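PDB 6KHU: diguanylate cyclase/phosphodiesterase-domain containing protein from Thermotoga maritima MSB8, which is a putative diguanylate cyclase of the GGDEF family, whose active members condense two GTP molecules into cyclic di-GMP. Local coordinates for residues Lys56-Val61 / Glu91-His96; Phe33-Lys38 / Met49-Ile54. All coordinates share one frame; numbering follows the deposited sequence.

Interaction 1 of 2, residues Lys56-Val61 / Glu91-His96; sequences KECVRV and ERIKNH. With ZN (zinc ion), chain C.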
ATOM      1  N   LYS A  56      -0.631  -0.816  -8.399  1.00 12.73           N
ATOM      2  CA  LYS A  56      -1.881  -1.062  -9.113  1.00 14.43           C
ATOM      3  C   LYS A  56      -2.002  -2.519  -9.533  1.00 17.24           C
ATOM      4  O   LYS A  56      -3.111  -3.067  -9.576  1.00 14.62           O
ATOM      5  CB  LYS A  56      -1.982  -0.163 -10.345  1.00 20.22           C
ATOM      6  CG  LYS A  56      -2.577   1.211 -10.091  1.00 19.21           C
ATOM      7  CD  LYS A  56      -3.924   1.121  -9.355  1.00 26.08           C
ATOM      8  CE  LYS A  56      -5.007   0.449 -10.184  1.00 30.39           C
ATOM      9  NZ  LYS A  56      -6.378   0.898  -9.773  1.00 26.04           N
ATOM     10  N   GLU A  57      -0.874  -3.161  -9.842  1.00 14.60           N
ATOM     11  CA  GLU A  57      -0.897  -4.565 -10.239  1.00 15.04           C
ATOM     12  C   GLU A  57      -1.400  -5.469  -9.122  1.00 15.06           C
ATOM     13  O   GLU A  57      -1.963  -6.536  -9.400  1.00 15.34           O
ATOM     14  CB  GLU A  57       0.505  -5.006 -10.675  1.00 14.65           C
ATOM     15  CG  GLU A  57       0.500  -6.259 -11.520  1.00 20.51           C
ATOM     16  CD  GLU A  57       1.884  -6.688 -11.939  1.00 17.91           C
ATOM     17  OE1 GLU A  57       2.105  -7.910 -12.055  1.00 24.71           O
ATOM     18  OE2 GLU A  57       2.746  -5.803 -12.168  1.00 17.22           O
ATOM     19  N   CYS A  58      -1.189  -5.081  -7.859  1.00 14.39           N
ATOM     20  CA  CYS A  58      -1.661  -5.884  -6.728  1.00 19.17           C
ATOM     21  C   CYS A  58      -3.171  -5.829  -6.533  1.00 18.63           C
ATOM     22  O   CYS A  58      -3.706  -6.624  -5.755  1.00 21.44           O
ATOM     23  CB  CYS A  58      -1.019  -5.412  -5.424  1.00 18.47           C
ATOM     24  SG  CYS A  58       0.771  -5.391  -5.438  1.00 18.78           S
ATOM     25  N   VAL A  59      -3.855  -4.879  -7.167  1.00 14.86           N
ATOM     26  CA  VAL A  59      -5.294  -4.717  -6.989  1.00 15.73           C
ATOM     27  C   VAL A  59      -6.010  -5.920  -7.602  1.00 22.18           C
ATOM     28  O   VAL A  59      -5.944  -6.139  -8.816  1.00 21.51           O
ATOM     29  CB  VAL A  59      -5.758  -3.400  -7.630  1.00 19.41           C
ATOM     30  CG1 VAL A  59      -7.283  -3.351  -7.801  1.00 20.02           C
ATOM     31  CG2 VAL A  59      -5.257  -2.214  -6.812  1.00 16.49           C
ATOM     32  N   ARG A  60      -6.703  -6.700  -6.764  1.00 17.52           N
ATOM     33  CA  ARG A  60      -7.435  -7.876  -7.233  1.00 20.58           C
ATOM     34  C   ARG A  60      -8.931  -7.644  -7.392  1.00 23.55           C
ATOM     35  O   ARG A  60      -9.553  -8.256  -8.265  1.00 24.48           O
ATOM     36  CB  ARG A  60      -7.266  -9.065  -6.280  1.00 25.97           C
ATOM     37  CG  ARG A  60      -5.935  -9.234  -5.598  1.00 29.07           C
ATOM     38  CD  ARG A  60      -6.063 -10.352  -4.542  1.00 36.14           C
ATOM     39  NE  ARG A  60      -7.114 -11.306  -4.908  1.00 42.26           N
ATOM     40  CZ  ARG A  60      -8.264 -11.465  -4.247  1.00 45.38           C
ATOM     41  NH1 ARG A  60      -8.526 -10.733  -3.177  1.00 36.54           N
ATOM     42  NH2 ARG A  60      -9.163 -12.350  -4.664  1.00 43.76           N
ATOM     43  N   VAL A  61      -9.535  -6.815  -6.550  1.00 20.79           N
ATOM     44  CA  VAL A  61     -10.963  -6.519  -6.668  1.00 22.97           C
ATOM     45  C   VAL A  61     -11.132  -5.015  -6.630  1.00 17.38           C
ATOM     46  O   VAL A  61     -10.227  -4.287  -6.182  1.00 18.28           O
ATOM     47  CB  VAL A  61     -11.779  -7.237  -5.562  1.00 22.05           C
ATOM     48  CG1 VAL A  61     -11.603  -8.748  -5.691  1.00 22.06           C
ATOM     49  CG2 VAL A  61     -11.346  -6.768  -4.169  1.00 19.34           C
ATOM     50  N   GLU A  91       6.849  -9.633  -1.384  1.00 16.93           N
ATOM     51  CA  GLU A  91       7.940 -10.111  -2.229  1.00 20.88           C
ATOM     52  C   GLU A  91       7.691  -9.753  -3.691  1.00 20.86           C
ATOM     53  O   GLU A  91       8.618  -9.343  -4.403  1.00 16.25           O
ATOM     54  CB  GLU A  91       8.114 -11.624  -2.058  1.00 21.83           C
ATOM     55  CG  GLU A  91       9.545 -12.143  -2.253  1.00 33.00           C
ATOM     56  CD  GLU A  91      10.584 -11.395  -1.416  1.00 40.31           C
ATOM     57  OE1 GLU A  91      11.735 -11.252  -1.887  1.00 48.43           O
ATOM     58  OE2 GLU A  91      10.255 -10.959  -0.286  1.00 44.89           O
ATOM     59  N   ARG A  92       6.440  -9.882  -4.151  1.00 15.94           N
ATOM     60  CA  ARG A  92       6.135  -9.548  -5.538  1.00 19.48           C
ATOM     61  C   ARG A  92       6.418  -8.076  -5.816  1.00 16.00           C
ATOM     62  O   ARG A  92       7.016  -7.737  -6.844  1.00 15.00           O
ATOM     63  CB  ARG A  92       4.673  -9.893  -5.865  1.00 18.56           C
ATOM     64  CG  ARG A  92       4.402 -11.389  -6.060  1.00 21.01           C
ATOM     65  CD  ARG A  92       2.908 -11.720  -5.969  1.00 28.30           C
ATOM     66  NE  ARG A  92       2.133 -11.038  -7.003  1.00 34.80           N
ATOM     67  CZ  ARG A  92       0.843 -10.719  -6.899  1.00 41.47           C
ATOM     68  NH1 ARG A  92       0.230 -10.093  -7.904  1.00 32.48           N
ATOM     69  NH2 ARG A  92       0.161 -11.024  -5.798  1.00 38.94           N
ATOM     70  N   ILE A  93       6.010  -7.187  -4.905  1.00 13.66           N
ATOM     71  CA  ILE A  93       6.303  -5.766  -5.082  1.00 14.77           C
ATOM     72  C   ILE A  93       7.814  -5.548  -5.156  1.00 19.86           C
ATOM     73  O   ILE A  93       8.316  -4.836  -6.042  1.00 13.86           O
ATOM     74  CB  ILE A  93       5.662  -4.932  -3.957  1.00 14.26           C
ATOM     75  CG1 ILE A  93       4.126  -5.034  -4.013  1.00 14.44           C
ATOM     76  CG2 ILE A  93       6.136  -3.473  -4.048  1.00 10.74           C
ATOM     77  CD1 ILE A  93       3.448  -4.660  -2.718  1.00 16.60           C
ATOM     78  N   LYS A  94       8.562  -6.188  -4.245  1.00 13.67           N
ATOM     79  CA  LYS A  94      10.019  -6.032  -4.227  1.00 18.00           C
ATOM     80  C   LYS A  94      10.651  -6.546  -5.518  1.00 19.06           C
ATOM     81  O   LYS A  94      11.527  -5.885  -6.091  1.00 19.07           O
ATOM     82  CB  LYS A  94      10.613  -6.757  -3.013  1.00 17.82           C
ATOM     83  CG  LYS A  94      10.201  -6.134  -1.658  1.00 20.36           C
ATOM     84  CD  LYS A  94      11.231  -6.389  -0.547  1.00 30.58           C
ATOM     85  CE  LYS A  94      11.213  -7.845  -0.102  1.00 37.96           C
ATOM     86  NZ  LYS A  94      11.982  -8.062   1.166  1.00 44.91           N
ATOM     87  N   ASN A  95      10.197  -7.710  -5.996  1.00 16.89           N
ATOM     88  CA  ASN A  95      10.688  -8.267  -7.258  1.00 21.11           C
ATOM     89  C   ASN A  95      10.452  -7.316  -8.425  1.00 19.58           C
ATOM     90  O   ASN A  95      11.320  -7.162  -9.290  1.00 22.13           O
ATOM     91  CB  ASN A  95      10.014  -9.609  -7.545  1.00 17.55           C
ATOM     92  CG  ASN A  95      10.481 -10.714  -6.609  1.00 19.48           C
ATOM     93  OD1 ASN A  95      11.423 -10.532  -5.848  1.00 18.84           O
ATOM     94  ND2 ASN A  95       9.824 -11.870  -6.680  1.00 19.95           N
ATOM     95  N   HIS A  96       9.282  -6.675  -8.478  1.00 17.47           N
ATOM     96  CA  HIS A  96       9.037  -5.720  -9.562  1.00 17.44           C
ATOM     97  C   HIS A  96       9.960  -4.515  -9.452  1.00 22.09           C
ATOM     98  O   HIS A  96      10.505  -4.048 -10.463  1.00 19.47           O
ATOM     99  CB  HIS A  96       7.577  -5.281  -9.574  1.00 17.36           C
ATOM    100  CG  HIS A  96       6.650  -6.299 -10.166  1.00 15.19           C
ATOM    101  ND1 HIS A  96       6.364  -7.495  -9.541  1.00 14.45           N
ATOM    102  CD2 HIS A  96       5.969  -6.312 -11.336  1.00 16.14           C
ATOM    103  CE1 HIS A  96       5.547  -8.203 -10.302  1.00 17.36           C
ATOM    104  NE2 HIS A  96       5.289  -7.507 -11.398  1.00 16.99           N
TER
HETATM  105 ZN    ZN C 202       3.970  -8.162 -12.790  1.00 18.90          ZN
HETATM  106  O   HOH W   1      -2.352  -9.294  -5.157  1.00 27.32           O
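A zinc ion ties Glu-57 to His-96, with OE1 of Glu-57 2.0 Å from the metal and NE2 of His-96 likewise 2.0 Å away. The angle between these two bonds at zinc is close to tetrahedral. OE2 of Glu-57 leans in to 2.7 Å from the zinc, a much longer approach that makes the carboxylate lopsided in its grip. The carboxylate sits at the end of a chain extended beyond CG, with CG anti to the backbone N (chi1 -161°), which carries it out from helix 41-57 toward helix 86-100. There it meets the imidazole almost crosswise, the two planes 79° apart, joined through the metal and not by a hydrogen bond. The other ring nitrogen of His-96, ND1, gives its hydrogen to the carbonyl O of Arg-92, one helical turn back, at 2.8 Å and 158°. That oxygen lies in the ring plane and also takes the backbone N of His-96 at 3.0 Å, the two donors coming from opposite faces of the carbonyl. A longer link runs beside the metal site: one water donates to Cys-58 O and accepts from Arg-92 NH2, each at 3.1 Å. Nearer the sheet, SG of Cys-58 touches CG1 of Ile-93 at 3.7 Å, a buried apolar contact that Leu-76 of strand 73-79 continues from the cysteine and Ile-107 of strand 105-112 from the isoleucine. The zinc bridges the more exposed side of the contact, while Cys-58 and Ile-93 fill the buried side toward the sheet. Because ND1 carries the hydrogen, the NE2 lone pair is available to the metal, and the Arg-92 carbonyl acts as a second-shell group that fixes the ring's rotation and probably makes NE2 a stronger donor to zinc.

Interaction 2 of 2, residues Phe33-Lys38 / Met49-Ile54; sequences FFVKTK and MKIGKI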
ATOM      1  N   PHE A  33      -0.147  -1.849   2.773  1.00 12.39           N
ATOM      2  CA  PHE A  33       1.261  -1.751   2.414  1.00 12.57           C
ATOM      3  C   PHE A  33       1.614  -0.282   2.240  1.00 13.03           C
ATOM      4  O   PHE A  33       0.840   0.479   1.644  1.00 14.09           O
ATOM      5  CB  PHE A  33       1.595  -2.517   1.098  1.00 11.94           C
ATOM      6  CG  PHE A  33       1.309  -4.000   1.138  1.00 13.90           C
ATOM      7  CD1 PHE A  33       0.021  -4.476   0.969  1.00 13.87           C
ATOM      8  CD2 PHE A  33       2.337  -4.914   1.292  1.00 15.55           C
ATOM      9  CE1 PHE A  33      -0.247  -5.824   0.985  1.00 16.36           C
ATOM     10  CE2 PHE A  33       2.071  -6.274   1.317  1.00 18.43           C
ATOM     11  CZ  PHE A  33       0.771  -6.727   1.169  1.00 17.16           C
ATOM     12  N   PHE A  34       2.787   0.113   2.754  1.00 11.46           N
ATOM     13  CA  PHE A  34       3.387   1.419   2.483  1.00 12.97           C
ATOM     14  C   PHE A  34       4.688   1.237   1.707  1.00 13.51           C
ATOM     15  O   PHE A  34       5.510   0.381   2.058  1.00 13.92           O
ATOM     16  CB  PHE A  34       3.711   2.172   3.786  1.00 13.74           C
ATOM     17  CG  PHE A  34       2.590   3.019   4.314  1.00 13.63           C
ATOM     18  CD1 PHE A  34       1.272   2.593   4.231  1.00 12.98           C
ATOM     19  CD2 PHE A  34       2.869   4.248   4.924  1.00 16.58           C
ATOM     20  CE1 PHE A  34       0.232   3.381   4.740  1.00 10.52           C
ATOM     21  CE2 PHE A  34       1.848   5.038   5.438  1.00 18.58           C
ATOM     22  CZ  PHE A  34       0.522   4.607   5.347  1.00 14.73           C
ATOM     23  N   VAL A  35       4.891   2.058   0.673  1.00 13.79           N
ATOM     24  CA  VAL A  35       6.153   2.101  -0.066  1.00 14.24           C
ATOM     25  C   VAL A  35       6.615   3.555  -0.139  1.00 15.53           C
ATOM     26  O   VAL A  35       5.911   4.407  -0.690  1.00 15.82           O
ATOM     27  CB  VAL A  35       6.023   1.503  -1.480  1.00 16.05           C
ATOM     28  CG1 VAL A  35       7.346   1.636  -2.240  1.00 17.87           C
ATOM     29  CG2 VAL A  35       5.602   0.039  -1.409  1.00 17.87           C
ATOM     30  N   LYS A  36       7.783   3.844   0.425  1.00 16.37           N
ATOM     31  CA  LYS A  36       8.378   5.171   0.339  1.00 18.62           C
ATOM     32  C   LYS A  36       9.579   5.120  -0.595  1.00 19.19           C
ATOM     33  O   LYS A  36      10.474   4.289  -0.411  1.00 21.75           O
ATOM     34  CB  LYS A  36       8.807   5.686   1.718  1.00 18.13           C
ATOM     35  CG  LYS A  36       9.508   7.046   1.649  1.00 19.24           C
ATOM     36  CD  LYS A  36       9.602   7.720   3.014  1.00 22.01           C
ATOM     37  CE  LYS A  36      10.446   8.985   2.913  1.00 26.77           C
ATOM     38  NZ  LYS A  36      10.568   9.712   4.207  1.00 31.43           N
ATOM     39  N   THR A  37       9.588   5.996  -1.599  1.00 18.43           N
ATOM     40  CA  THR A  37      10.716   6.106  -2.515  1.00 23.75           C
ATOM     41  C   THR A  37      11.738   7.073  -1.950  1.00 27.24           C
ATOM     42  O   THR A  37      11.387   8.150  -1.448  1.00 26.82           O
ATOM     43  CB  THR A  37      10.282   6.595  -3.896  1.00 25.81           C
ATOM     44  OG1 THR A  37       9.596   7.849  -3.771  1.00 29.87           O
ATOM     45  CG2 THR A  37       9.370   5.594  -4.539  1.00 27.51           C
ATOM     46  N   LYS A  38      13.003   6.690  -2.048  1.00 25.67           N
ATOM     47  CA  LYS A  38      14.105   7.477  -1.507  1.00 33.92           C
ATOM     48  C   LYS A  38      15.136   7.676  -2.621  1.00 34.77           C
ATOM     49  O   LYS A  38      16.246   7.148  -2.567  1.00 40.13           O
ATOM     50  CB  LYS A  38      14.702   6.796  -0.267  1.00 29.98           C
ATOM     51  CG  LYS A  38      13.734   6.770   0.919  1.00 28.87           C
ATOM     52  CD  LYS A  38      14.156   5.816   2.019  1.00 23.06           C
ATOM     53  CE  LYS A  38      13.294   6.049   3.262  1.00 21.07           C
ATOM     54  NZ  LYS A  38      13.393   4.939   4.267  1.00 20.29           N
HETATM   55  N   MSE A  49       5.662   7.073 -11.155  1.00 27.26           N
HETATM   56  CA  MSE A  49       4.688   6.443 -12.030  1.00 35.13           C
HETATM   57  C   MSE A  49       4.959   4.932 -12.127  1.00 34.12           C
HETATM   58  O   MSE A  49       4.040   4.151 -12.384  1.00 32.93           O
HETATM   59  CB  MSE A  49       4.687   7.114 -13.409  1.00 34.40           C
HETATM   60  CG  MSE A  49       3.802   8.384 -13.481  1.00 26.46           C
HETATM   61 SE   MSE A  49       4.132   9.540 -15.123  1.00 40.95          SE
HETATM   62  CE  MSE A  49       6.086   9.691 -15.023  1.00 24.96           C
ATOM     63  N   LYS A  50       6.206   4.521 -11.859  1.00 35.62           N
ATOM     64  CA  LYS A  50       6.571   3.106 -11.959  1.00 34.91           C
ATOM     65  C   LYS A  50       6.117   2.313 -10.737  1.00 28.66           C
ATOM     66  O   LYS A  50       5.542   1.226 -10.870  1.00 21.39           O
ATOM     67  CB  LYS A  50       8.081   2.959 -12.144  1.00 29.36           C
ATOM     68  CG  LYS A  50       8.555   3.256 -13.552  1.00 33.61           C
ATOM     69  CD  LYS A  50      10.066   3.098 -13.681  1.00 33.13           C
ATOM     70  CE  LYS A  50      10.591   3.844 -14.911  1.00 37.49           C
ATOM     71  NZ  LYS A  50      12.018   3.522 -15.218  1.00 34.96           N
ATOM     72  N   ILE A  51       6.395   2.823  -9.537  1.00 24.44           N
ATOM     73  CA  ILE A  51       5.916   2.136  -8.348  1.00 27.06           C
ATOM     74  C   ILE A  51       4.398   2.231  -8.260  1.00 22.63           C
ATOM     75  O   ILE A  51       3.737   1.292  -7.797  1.00 20.73           O
ATOM     76  CB  ILE A  51       6.629   2.690  -7.102  1.00 24.43           C
ATOM     77  CG1 ILE A  51       8.076   2.209  -7.118  1.00 21.63           C
ATOM     78  CG2 ILE A  51       5.942   2.243  -5.814  1.00 22.64           C
ATOM     79  CD1 ILE A  51       9.036   3.176  -6.535  1.00 34.23           C
ATOM     80  N   GLY A  52       3.817   3.329  -8.749  1.00 25.53           N
ATOM     81  CA  GLY A  52       2.366   3.420  -8.810  1.00 20.69           C
ATOM     82  C   GLY A  52       1.750   2.293  -9.620  1.00 23.70           C
ATOM     83  O   GLY A  52       0.812   1.623  -9.172  1.00 20.40           O
ATOM     84  N   LYS A  53       2.288   2.054 -10.818  1.00 16.54           N
ATOM     85  CA  LYS A  53       1.799   0.959 -11.649  1.00 21.50           C
ATOM     86  C   LYS A  53       2.002  -0.387 -10.963  1.00 15.90           C
ATOM     87  O   LYS A  53       1.147  -1.275 -11.062  1.00 16.20           O
ATOM     88  CB  LYS A  53       2.512   0.973 -12.999  1.00 26.92           C
ATOM     89  CG  LYS A  53       1.772   1.721 -14.104  1.00 33.20           C
ATOM     90  CD  LYS A  53       2.762   2.281 -15.116  1.00 30.22           C
ATOM     91  CE  LYS A  53       2.255   2.128 -16.525  1.00 28.04           C
ATOM     92  NZ  LYS A  53       3.345   1.631 -17.409  1.00 40.13           N
ATOM     93  N   ILE A  54       3.133  -0.556 -10.274  1.00 17.68           N
ATOM     94  CA  ILE A  54       3.435  -1.828  -9.617  1.00 15.71           C
ATOM     95  C   ILE A  54       2.388  -2.131  -8.550  1.00 15.69           C
ATOM     96  O   ILE A  54       1.872  -3.253  -8.455  1.00 15.82           O
ATOM     97  CB  ILE A  54       4.853  -1.800  -9.019  1.00 14.42           C
ATOM     98  CG1 ILE A  54       5.916  -1.900 -10.120  1.00 15.26           C
ATOM     99  CG2 ILE A  54       5.016  -2.903  -7.970  1.00 10.31           C
ATOM    100  CD1 ILE A  54       7.328  -1.599  -9.617  1.00 16.79           C
TER
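Val-35 and Ile-51 face each other with their CA atoms 8.3 Å apart, where helix 41-57 runs back over strand 30-37. This is the first beta-alpha unit of the ferredoxin-like core of a GGDEF domain, and the contact is fully buried. Its hub is Ile-51, whose CB points at the strand and whose two branches divide the work. The CG2 branch meets CG1 of Val-35 at 3.9 Å, the two side chains crossing obliquely. In Val-35 the methyl concerned lies anti to the backbone N (chi1 177°), which carries it out toward the helix. The other branch, ending in CD1, extends alongside the methyl of Thr-37 in the opposite sense; their modelled separation is too short to be trusted in detail. Ile-103, from a loop, also packs against Ile-51. Val-35 and Thr-37, two residues apart, point the same way from the strand, while Lys-36 between them points away from the helix, the alternation of a beta strand, whose other face meets helix 119-130 through Phe-34 and Lys-36. Thr-37 has a methyl for the isoleucine and a hydroxyl for the neighbouring strand region: its OG1 is hydrogen-bonded to the backbone O of Asp-72.

How the interactions relate
Interaction 2 closes before interaction 1 opens, and helix 41-57 serves both: its later half packs on strand 30-37, and its end, with the turn that follows, meets helix 86-100. The two centres lie 10 Å apart. Ile-54 belongs to 49-54 but reaches across to interaction 1, its CD1 3.7 Å from CB of His-96, and its CG2 packs on Ile-93. Phe-33 of the central strand also approaches Ile-93, so one continuous apolar layer joins the sheet to both helices on this face. The zinc site sits at the outer margin of that layer, bridging the helices, whereas interaction 2 belongs to the interior of the same GGDEF domain.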